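Local coordinates for protein nickel-dependent hydrogenase large subunit (Allochromatium vinosum, PDB 3MYR) that forms the large subunit of a heterodimeric [NiFe] hydrogenase, which oxidises H2 at a nickel-iron centre and passes the electrons to an acceptor, at residues W140-S144 against P145-A149; D254-Y257 against V258-L262; A194-W197 against Q198-T201; G266-K269 against D270-E273. One frame throughout, in Å; residues are numbered along the deposited sequence.

Interaction 1. Residues W140-S144 against P145-A149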
loop_
_atom_site.group_PDB
_atom_site.type_symbol
_atom_site.label_atom_id
_atom_site.label_comp_id
_atom_site.label_asym_id
_atom_site.label_seq_id
_atom_site.Cartn_x
_atom_site.Cartn_y
_atom_site.Cartn_z
ATOM N N TRP B 140 -14.810 -24.366 0.458
ATOM C CA TRP B 140 -13.433 -24.289 -0.036
ATOM C C TRP B 140 -12.817 -25.670 -0.096
ATOM O O TRP B 140 -12.968 -26.438 0.879
ATOM C CB TRP B 140 -12.610 -23.412 0.918
ATOM C CG TRP B 140 -11.124 -23.291 0.619
ATOM C CD1 TRP B 140 -10.091 -23.687 1.449
ATOM C CD2 TRP B 140 -10.487 -22.634 -0.521
ATOM N NE1 TRP B 140 -8.873 -23.327 0.878
ATOM C CE2 TRP B 140 -9.098 -22.625 -0.280
ATOM C CE3 TRP B 140 -10.975 -21.969 -1.649
ATOM C CZ2 TRP B 140 -8.167 -22.084 -1.192
ATOM C CZ3 TRP B 140 -10.053 -21.419 -2.573
ATOM C CH2 TRP B 140 -8.673 -21.506 -2.354
ATOM N N PRO B 141 -12.144 -26.035 -1.234
ATOM C CA PRO B 141 -11.730 -27.454 -1.363
ATOM C C PRO B 141 -10.670 -27.922 -0.387
ATOM O O PRO B 141 -10.635 -29.119 -0.076
ATOM C CB PRO B 141 -11.118 -27.546 -2.797
ATOM C CG PRO B 141 -11.907 -26.438 -3.588
ATOM C CD PRO B 141 -12.001 -25.301 -2.509
ATOM N N LYS B 142 -9.744 -27.043 -0.008
ATOM C CA LYS B 142 -8.487 -27.498 0.599
ATOM C C LYS B 142 -8.679 -27.631 2.119
ATOM O O LYS B 142 -8.485 -26.657 2.860
ATOM C CB LYS B 142 -7.342 -26.560 0.276
ATOM C CG LYS B 142 -6.984 -26.476 -1.198
ATOM C CD LYS B 142 -5.788 -25.512 -1.383
ATOM C CE LYS B 142 -4.624 -26.020 -2.158
ATOM N NZ LYS B 142 -3.327 -25.694 -1.410
ATOM N N SER B 143 -9.140 -28.805 2.556
ATOM C CA SER B 143 -9.624 -28.951 3.935
ATOM C C SER B 143 -9.331 -30.340 4.470
ATOM O O SER B 143 -9.913 -30.763 5.501
ATOM C CB SER B 143 -11.147 -28.773 3.940
ATOM O OG SER B 143 -11.777 -29.855 3.221
ATOM N N SER B 144 -8.542 -31.131 3.750
ATOM C CA SER B 144 -8.408 -32.526 4.171
ATOM C C SER B 144 -7.613 -32.532 5.483
ATOM O O SER B 144 -6.851 -31.603 5.758
ATOM C CB SER B 144 -7.711 -33.390 3.119
ATOM O OG SER B 144 -6.322 -33.113 3.186
ATOM N N PRO B 145 -7.804 -33.567 6.325
ATOM C CA PRO B 145 -7.047 -33.723 7.566
ATOM C C PRO B 145 -5.574 -33.852 7.284
ATOM O O PRO B 145 -4.766 -33.232 7.981
ATOM C CB PRO B 145 -7.645 -34.992 8.221
ATOM C CG PRO B 145 -9.045 -35.019 7.656
ATOM C CD PRO B 145 -8.936 -34.485 6.230
ATOM N N GLY B 146 -5.195 -34.629 6.264
ATOM C CA GLY B 146 -3.756 -34.735 5.920
ATOM C C GLY B 146 -3.143 -33.378 5.546
ATOM O O GLY B 146 -1.996 -33.065 5.878
ATOM N N TYR B 147 -3.896 -32.513 4.868
ATOM C CA TYR B 147 -3.403 -31.191 4.540
ATOM C C TYR B 147 -3.144 -30.301 5.807
ATOM O O TYR B 147 -2.098 -29.607 5.941
ATOM C CB TYR B 147 -4.446 -30.536 3.647
ATOM C CG TYR B 147 -4.303 -29.044 3.538
ATOM C CD1 TYR B 147 -3.279 -28.444 2.756
ATOM C CD2 TYR B 147 -5.236 -28.208 4.164
ATOM C CE1 TYR B 147 -3.209 -27.009 2.605
ATOM C CE2 TYR B 147 -5.171 -26.811 4.025
ATOM C CZ TYR B 147 -4.160 -26.225 3.267
ATOM O OH TYR B 147 -4.176 -24.852 3.179
ATOM N N PHE B 148 -4.126 -30.290 6.719
ATOM C CA PHE B 148 -3.949 -29.667 8.017
ATOM C C PHE B 148 -2.800 -30.257 8.851
ATOM O O PHE B 148 -2.022 -29.496 9.430
ATOM C CB PHE B 148 -5.268 -29.608 8.815
ATOM C CG PHE B 148 -6.228 -28.641 8.242
ATOM C CD1 PHE B 148 -7.476 -29.070 7.756
ATOM C CD2 PHE B 148 -5.860 -27.297 8.081
ATOM C CE1 PHE B 148 -8.391 -28.139 7.204
ATOM C CE2 PHE B 148 -6.780 -26.346 7.515
ATOM C CZ PHE B 148 -8.028 -26.764 7.085
ATOM N N ALA B 149 -2.643 -31.570 8.817
ATOM C CA ALA B 149 -1.564 -32.241 9.557
ATOM C C ALA B 149 -0.237 -31.842 8.902
ATOM O O ALA B 149 0.720 -31.569 9.592
ATOM C CB ALA B 149 -1.728 -33.832 9.514
HETATM O O HOH W 1 -6.875 -24.152 2.947
#
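S144 OG accepts from Y147 N at 3.0 Å, the capping bond of a serine N-cap, and the loop W140-S144 leads through it into the first turn of helix 145-160. P145 suits the first position of the helix, because no backbone N-H is called for there and its ring holds phi near the helical value, at -61°. Past G146 comes Y147, donor of the capping bond. A chi1 of 77° sets S144 OG between the backbone N and the carbonyl carbon of its own residue, within reach of Y147 N and 3.2 Å from Y147 CB. The Y147 ring runs back along the loop, where K142 CB lies over one face and K142 O meets Y147 CE2 at 3.5 Å. E193, on helix 181-201, receives both the Y147 hydroxyl and the K142 ammonium, the latter as a salt bridge. F148 N makes a nearly straight bond to S144 O, 3.2 Å at 173°, while the buried F148 ring brings CE1 to 3.5 Å from S143 O. One water joins loop to helix: it accepts from W140 NE1 at 3.0 Å and donates to K142 O and to Y147 OH, 2.8 Å away.

Interaction 2. Residues D254-Y257 against V258-L262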
loop_
_atom_site.group_PDB
_atom_site.type_symbol
_atom_site.label_atom_id
_atom_site.label_comp_id
_atom_site.label_asym_id
_atom_site.label_seq_id
_atom_site.Cartn_x
_atom_site.Cartn_y
_atom_site.Cartn_z
ATOM N N ASP B 254 -15.507 -15.404 -1.360
ATOM C CA ASP B 254 -16.708 -16.085 -0.888
ATOM C C ASP B 254 -16.376 -17.235 0.072
ATOM O O ASP B 254 -17.145 -17.523 0.940
ATOM C CB ASP B 254 -17.499 -16.742 -2.028
ATOM C CG ASP B 254 -18.256 -15.773 -2.860
ATOM O OD1 ASP B 254 -18.678 -16.178 -3.996
ATOM O OD2 ASP B 254 -18.372 -14.610 -2.419
ATOM N N GLN B 255 -15.342 -17.995 -0.236
ATOM C CA GLN B 255 -15.145 -19.269 0.407
ATOM C C GLN B 255 -14.061 -19.211 1.466
ATOM O O GLN B 255 -13.964 -20.141 2.250
ATOM C CB GLN B 255 -14.701 -20.338 -0.643
ATOM C CG GLN B 255 -15.866 -20.675 -1.627
ATOM C CD GLN B 255 -15.604 -21.914 -2.485
ATOM O OE1 GLN B 255 -14.492 -22.404 -2.596
ATOM N NE2 GLN B 255 -16.636 -22.405 -3.099
ATOM N N VAL B 256 -13.131 -18.261 1.398
ATOM C CA VAL B 256 -12.080 -18.282 2.417
ATOM C C VAL B 256 -12.197 -17.026 3.341
ATOM O O VAL B 256 -12.418 -17.150 4.535
ATOM C CB VAL B 256 -10.650 -18.368 1.791
ATOM C CG1 VAL B 256 -9.560 -18.440 2.845
ATOM C CG2 VAL B 256 -10.541 -19.579 0.783
ATOM N N TYR B 257 -12.033 -15.837 2.776
ATOM C CA TYR B 257 -11.942 -14.609 3.558
ATOM C C TYR B 257 -13.269 -14.320 4.351
ATOM O O TYR B 257 -13.249 -14.124 5.544
ATOM C CB TYR B 257 -11.655 -13.477 2.577
ATOM C CG TYR B 257 -11.619 -12.067 3.169
ATOM C CD1 TYR B 257 -11.303 -11.845 4.520
ATOM C CD2 TYR B 257 -11.843 -10.943 2.356
ATOM C CE1 TYR B 257 -11.259 -10.547 5.041
ATOM C CE2 TYR B 257 -11.763 -9.647 2.848
ATOM C CZ TYR B 257 -11.478 -9.458 4.195
ATOM O OH TYR B 257 -11.427 -8.156 4.687
ATOM N N VAL B 258 -14.414 -14.225 3.669
ATOM C CA VAL B 258 -15.594 -13.834 4.393
ATOM C C VAL B 258 -15.990 -14.882 5.474
ATOM O O VAL B 258 -16.348 -14.489 6.573
ATOM C CB VAL B 258 -16.781 -13.552 3.432
ATOM C CG1 VAL B 258 -18.070 -13.286 4.211
ATOM C CG2 VAL B 258 -16.436 -12.428 2.484
ATOM N N PRO B 259 -16.029 -16.202 5.143
ATOM C CA PRO B 259 -16.451 -17.120 6.218
ATOM C C PRO B 259 -15.458 -17.150 7.427
ATOM O O PRO B 259 -15.905 -17.280 8.587
ATOM C CB PRO B 259 -16.501 -18.501 5.513
ATOM C CG PRO B 259 -16.736 -18.145 4.032
ATOM C CD PRO B 259 -15.844 -16.917 3.854
ATOM N N ASP B 260 -14.155 -16.959 7.166
ATOM C CA ASP B 260 -13.148 -16.914 8.263
ATOM C C ASP B 260 -13.387 -15.697 9.110
ATOM O O ASP B 260 -13.373 -15.801 10.309
ATOM C CB ASP B 260 -11.707 -16.775 7.751
ATOM C CG ASP B 260 -11.130 -18.092 7.223
ATOM O OD1 ASP B 260 -11.817 -19.149 7.257
ATOM O OD2 ASP B 260 -9.967 -18.071 6.776
ATOM N N THR B 261 -13.675 -14.560 8.490
ATOM C CA THR B 261 -13.934 -13.333 9.282
ATOM C C THR B 261 -15.148 -13.554 10.221
ATOM O O THR B 261 -15.112 -13.177 11.403
ATOM C CB THR B 261 -14.226 -12.133 8.324
ATOM O OG1 THR B 261 -13.058 -11.907 7.524
ATOM C CG2 THR B 261 -14.457 -10.887 9.102
ATOM N N LEU B 262 -16.214 -14.148 9.676
ATOM C CA LEU B 262 -17.415 -14.382 10.473
ATOM C C LEU B 262 -17.198 -15.408 11.588
ATOM O O LEU B 262 -17.603 -15.136 12.713
ATOM C CB LEU B 262 -18.658 -14.757 9.623
ATOM C CG LEU B 262 -19.046 -13.759 8.505
ATOM C CD1 LEU B 262 -20.282 -14.263 7.672
ATOM C CD2 LEU B 262 -19.293 -12.366 9.006
HETATM O O HOH W 2 -13.328 -20.311 5.402
#
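D260 N reaches V256 O at 3.2 Å, its N-H pointing to the oxygen at 153°, and so carries helix 236-265 past a proline. Y257 O takes two donors from the single residue T261: T261 N at 3.0 Å, nearly in line with the carbonyl, and T261 OG1, also 3.0 Å from Y257 O but lying above the carbonyl plane. Threonine suits the position because chi1 of -62° puts OG1 anti to its own carbonyl carbon and turns it back to the preceding turn, where it also meets Y257 CE1 at 3.4 Å. P259 has no N-H to give. Its ring faces D254 O, with CG 3.2 Å away, and Q255 O, which an N-H at 259 would otherwise meet, is bonded by S138 OG instead. The carboxylate of D260 lies alongside V256, its CG 3.1 Å from V256 O, yet its oxygens look elsewhere: OD2 accepts from Y109 OH on helix 86-112, and a water lies 2.7 Å from OD1. That water is also near Q255 O, and which acceptors take its protons is not settled. D254 OD2 pairs with K438 in a salt bridge, and the buried Y257 ring packs among helices 86-112 and 426-456. A threonine hydroxyl bonded to the carbonyl four residues earlier is common in helices; here it follows a proline kink with a wider pi-type turn just before it.

Interaction 3. Residues A194-W197 against Q198-T201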
loop_
_atom_site.group_PDB
_atom_site.type_symbol
_atom_site.label_atom_id
_atom_site.label_comp_id
_atom_site.label_asym_id
_atom_site.label_seq_id
_atom_site.Cartn_x
_atom_site.Cartn_y
_atom_site.Cartn_z
ATOM N N ALA B 194 -3.608 -17.587 1.226
ATOM C CA ALA B 194 -3.762 -16.201 0.799
ATOM C C ALA B 194 -2.486 -15.668 0.170
ATOM O O ALA B 194 -2.583 -14.856 -0.758
ATOM C CB ALA B 194 -4.240 -15.257 1.987
ATOM N N LEU B 195 -1.287 -16.123 0.623
ATOM C CA LEU B 195 -0.092 -15.641 -0.052
ATOM C C LEU B 195 -0.026 -16.185 -1.485
ATOM O O LEU B 195 0.415 -15.469 -2.365
ATOM C CB LEU B 195 1.223 -16.051 0.658
ATOM C CG LEU B 195 1.465 -15.441 2.000
ATOM C CD1 LEU B 195 2.553 -16.303 2.725
ATOM C CD2 LEU B 195 1.912 -13.981 1.727
ATOM N N ALA B 196 -0.361 -17.468 -1.716
ATOM C CA ALA B 196 -0.327 -18.012 -3.094
ATOM C C ALA B 196 -1.431 -17.323 -3.949
ATOM O O ALA B 196 -1.233 -16.994 -5.111
ATOM C CB ALA B 196 -0.545 -19.519 -3.089
ATOM N N TRP B 197 -2.604 -17.139 -3.362
ATOM C CA TRP B 197 -3.698 -16.536 -4.110
ATOM C C TRP B 197 -3.374 -15.066 -4.497
ATOM O O TRP B 197 -3.624 -14.610 -5.641
ATOM C CB TRP B 197 -4.994 -16.580 -3.229
ATOM C CG TRP B 197 -6.088 -15.732 -3.797
ATOM C CD1 TRP B 197 -7.047 -16.103 -4.737
ATOM C CD2 TRP B 197 -6.334 -14.346 -3.477
ATOM N NE1 TRP B 197 -7.873 -15.009 -4.977
ATOM C CE2 TRP B 197 -7.480 -13.951 -4.184
ATOM C CE3 TRP B 197 -5.736 -13.433 -2.584
ATOM C CZ2 TRP B 197 -7.968 -12.632 -4.133
ATOM C CZ3 TRP B 197 -6.173 -12.116 -2.585
ATOM C CH2 TRP B 197 -7.326 -11.744 -3.317
ATOM N N GLN B 198 -2.745 -14.335 -3.573
ATOM C CA GLN B 198 -2.530 -12.894 -3.847
ATOM C C GLN B 198 -1.587 -12.659 -5.020
ATOM O O GLN B 198 -1.789 -11.749 -5.798
ATOM C CB GLN B 198 -2.123 -12.108 -2.601
ATOM C CG GLN B 198 -0.792 -12.464 -1.938
ATOM C CD GLN B 198 0.427 -11.950 -2.669
ATOM O OE1 GLN B 198 0.407 -10.906 -3.377
ATOM N NE2 GLN B 198 1.501 -12.693 -2.525
ATOM N N ARG B 199 -0.576 -13.514 -5.177
ATOM C CA ARG B 199 0.444 -13.278 -6.186
ATOM C C ARG B 199 -0.096 -13.714 -7.540
ATOM O O ARG B 199 0.257 -13.135 -8.577
ATOM C CB ARG B 199 1.779 -13.994 -5.882
ATOM C CG ARG B 199 1.728 -15.565 -5.847
ATOM C CD ARG B 199 3.184 -16.105 -5.524
ATOM N NE ARG B 199 3.667 -15.542 -4.247
ATOM C CZ ARG B 199 3.619 -16.201 -3.077
ATOM N NH1 ARG B 199 4.050 -15.610 -1.961
ATOM N NH2 ARG B 199 3.272 -17.500 -3.055
ATOM N N ASP B 200 -1.035 -14.623 -7.521
ATOM C CA ASP B 200 -1.797 -14.843 -8.739
ATOM C C ASP B 200 -2.743 -13.721 -9.141
ATOM O O ASP B 200 -2.765 -13.275 -10.301
ATOM C CB ASP B 200 -2.573 -16.128 -8.613
ATOM C CG ASP B 200 -2.009 -17.169 -9.530
ATOM O OD1 ASP B 200 -0.774 -17.527 -9.297
ATOM O OD2 ASP B 200 -2.714 -17.381 -10.612
ATOM N N THR B 201 -3.521 -13.246 -8.197
ATOM C CA THR B 201 -4.397 -12.084 -8.404
ATOM C C THR B 201 -3.689 -10.817 -8.971
ATOM O O THR B 201 -4.280 -10.060 -9.755
ATOM C CB THR B 201 -5.103 -11.793 -7.054
ATOM O OG1 THR B 201 -5.936 -12.938 -6.770
ATOM C CG2 THR B 201 -5.955 -10.530 -7.093
HETATM O O HOH W 3 0.365 -18.582 -6.600
#
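The last two turns of helix 181-201 carry this contact, a run of i to i+4 pairings at the interface with the small subunit HydA. Two backbone bonds set the frame: Q198 N to A194 O, and T201 N to W197 O, nearly straight at 2.9 Å. A third, D200 N to A196 O, is long and weak, but a water bridges the pair by donating to A196 O at 2.7 Å and to D200 OD1. W197 faces the protein interior. Its indole N bonds to S248 O and its ring stacks on F252, both of helix 236-265, and it packs on I101 and V105 of helix 86-112 as well, which is why a large flat side chain suits the place. T201 covers one indole face. Its OG1, set anti to its own carbonyl carbon, stands over that face toward the rim, 3.2 Å from W197 CE2, and its CB sits 4.2 Å from the centroid of the six-membered ring, only 13° off the normal, a CH-pi contact.

Two long polar chains turn to the other subunit. Q198 is bent twice, at chi1 (64°) and chi2 (76°), which brings its amide back to L195 O; NE2 makes a weak bond there, yet its stronger partner is T22 O of the small subunit, and OE1 accepts from H102. R199 forms a salt bridge with E30 of the small subunit, and its NE also bonds to T22 O there. Arginine suits the place because a flat cation can meet that chain while lying against its own helix. L195 O stands over the centre of one guanidinium face, 3.4 Å from R199 CZ.

Interaction 4. Residues G266-K269 against D270-E273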
loop_
_atom_site.group_PDB
_atom_site.type_symbol
_atom_site.label_atom_id
_atom_site.label_comp_id
_atom_site.label_asym_id
_atom_site.label_seq_id
_atom_site.Cartn_x
_atom_site.Cartn_y
_atom_site.Cartn_z
ATOM N N GLY B 266 -17.178 -14.464 15.997
ATOM C CA GLY B 266 -18.061 -15.067 16.980
ATOM C C GLY B 266 -17.371 -15.200 18.342
ATOM O O GLY B 266 -18.054 -15.258 19.375
ATOM N N PHE B 267 -16.026 -15.263 18.373
ATOM C CA PHE B 267 -15.275 -15.400 19.641
ATOM C C PHE B 267 -14.842 -14.040 20.220
ATOM O O PHE B 267 -14.253 -13.987 21.279
ATOM C CB PHE B 267 -14.031 -16.306 19.435
ATOM C CG PHE B 267 -14.386 -17.798 19.253
ATOM C CD1 PHE B 267 -14.706 -18.302 18.001
ATOM C CD2 PHE B 267 -14.404 -18.673 20.355
ATOM C CE1 PHE B 267 -15.031 -19.670 17.839
ATOM C CE2 PHE B 267 -14.756 -20.052 20.195
ATOM C CZ PHE B 267 -15.067 -20.517 18.949
ATOM N N TYR B 268 -15.143 -12.950 19.525
ATOM C CA TYR B 268 -14.628 -11.633 19.906
ATOM C C TYR B 268 -15.716 -10.516 19.870
ATOM O O TYR B 268 -15.442 -9.366 19.528
ATOM C CB TYR B 268 -13.484 -11.270 18.940
ATOM C CG TYR B 268 -12.235 -12.122 19.170
ATOM C CD1 TYR B 268 -11.849 -13.068 18.234
ATOM C CD2 TYR B 268 -11.483 -12.005 20.359
ATOM C CE1 TYR B 268 -10.721 -13.840 18.442
ATOM C CE2 TYR B 268 -10.358 -12.786 20.585
ATOM C CZ TYR B 268 -9.965 -13.680 19.611
ATOM O OH TYR B 268 -8.797 -14.432 19.740
ATOM N N LYS B 269 -16.926 -10.877 20.264
ATOM C CA LYS B 269 -18.104 -10.082 20.063
ATOM C C LYS B 269 -17.994 -8.863 20.951
ATOM O O LYS B 269 -18.507 -7.810 20.575
ATOM C CB LYS B 269 -19.364 -10.873 20.455
ATOM C CG LYS B 269 -19.832 -11.890 19.359
ATOM C CD LYS B 269 -20.962 -12.777 19.991
ATOM C CE LYS B 269 -21.394 -13.869 19.052
ATOM N NZ LYS B 269 -22.721 -14.464 19.444
ATOM N N ASP B 270 -17.301 -8.977 22.087
ATOM C CA ASP B 270 -17.062 -7.795 22.947
ATOM C C ASP B 270 -16.172 -6.719 22.231
ATOM O O ASP B 270 -16.197 -5.532 22.602
ATOM C CB ASP B 270 -16.422 -8.184 24.294
ATOM C CG ASP B 270 -15.085 -8.898 24.109
ATOM O OD1 ASP B 270 -14.048 -8.441 24.652
ATOM O OD2 ASP B 270 -15.044 -9.897 23.346
ATOM N N TRP B 271 -15.480 -7.095 21.157
ATOM C CA TRP B 271 -14.700 -6.109 20.367
ATOM C C TRP B 271 -15.663 -5.331 19.487
ATOM O O TRP B 271 -15.257 -4.455 18.712
ATOM C CB TRP B 271 -13.556 -6.802 19.555
ATOM C CG TRP B 271 -12.421 -7.079 20.522
ATOM C CD1 TRP B 271 -12.348 -8.109 21.420
ATOM C CD2 TRP B 271 -11.320 -6.207 20.815
ATOM N NE1 TRP B 271 -11.232 -7.962 22.223
ATOM C CE2 TRP B 271 -10.579 -6.813 21.881
ATOM C CE3 TRP B 271 -10.869 -4.977 20.264
ATOM C CZ2 TRP B 271 -9.435 -6.211 22.451
ATOM C CZ3 TRP B 271 -9.702 -4.429 20.749
ATOM C CH2 TRP B 271 -9.002 -5.029 21.874
ATOM N N GLY B 272 -16.934 -5.693 19.582
ATOM C CA GLY B 272 -17.986 -4.893 18.950
ATOM C C GLY B 272 -18.419 -3.773 19.896
ATOM O O GLY B 272 -19.337 -3.019 19.588
ATOM N N GLU B 273 -17.713 -3.591 21.015
ATOM C CA GLU B 273 -18.121 -2.572 21.990
ATOM C C GLU B 273 -17.025 -1.599 22.275
ATOM O O GLU B 273 -17.142 -0.789 23.239
ATOM C CB GLU B 273 -18.577 -3.223 23.323
ATOM C CG GLU B 273 -19.740 -4.240 23.117
ATOM C CD GLU B 273 -20.117 -4.958 24.432
ATOM O OE1 GLU B 273 -20.318 -4.220 25.428
ATOM O OE2 GLU B 273 -20.225 -6.231 24.458
HETATM O O HOH W 4 -20.905 -7.090 22.162
#
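Y268 and W271 meet across a short 3-10 turn in the loop between helix 236-265 and strand 281-288. Backbone bonds of the i to i+3 kind make the turn: W271 N to Y268 O and G272 N to K269 O, each 2.8 Å long, then E273 N to D270 O at 2.9 Å. The close approach of K269 O is consistent with a glycine at 272. Y268 O, the acceptor for W271 N, also lies in the plane of the indole at its edge, 3.2 Å from W271 CB.

Apolar contact comes from the two aromatic side chains, which run side by side in the same direction, with Y268 CD2 4.1 Å from W271 CD1. Both rings meet W116 edge-to-face, and Y268 OH hydrogen-bonds to W116 O.

Among the charged groups, D270 turns its carboxylate back over the preceding residues (chi1 59°), with OD2 3.6 Å from Y268 C. Its OD1 is shared by two salt bridges, to R178 and R274, and R274 also makes a cation-pi contact with W271. K269 NZ, at the end of an extended chain suited to spanning a distance, bonds to L416 O. A water finally ties the two halves together: close to E273 OE2, it donates to K269 O at 3.0 Å.

Overall arrangement
From the N terminus, the chain meets interaction 1 first, where the loop after helix 127-137 turns into helix 145-160. Interaction 3 follows near the end of helix 181-201, then interaction 2 within helix 236-265, and interaction 4 in the loop directly after that helix. All four are in series, so none nests or crosses; each closes only a local turn. Interactions 1 and 2 touch through W140 CD2 and V256 CG2, 3.3 Å apart, joining loop 140-144 to helix 236-265. Interaction 3 lies about 6 Å from each at nearest atoms and also reaches the small subunit. Interaction 4 continues from the helix of interaction 2, about 17 Å between centres, and lies far from interaction 3, about 29 Å between centres.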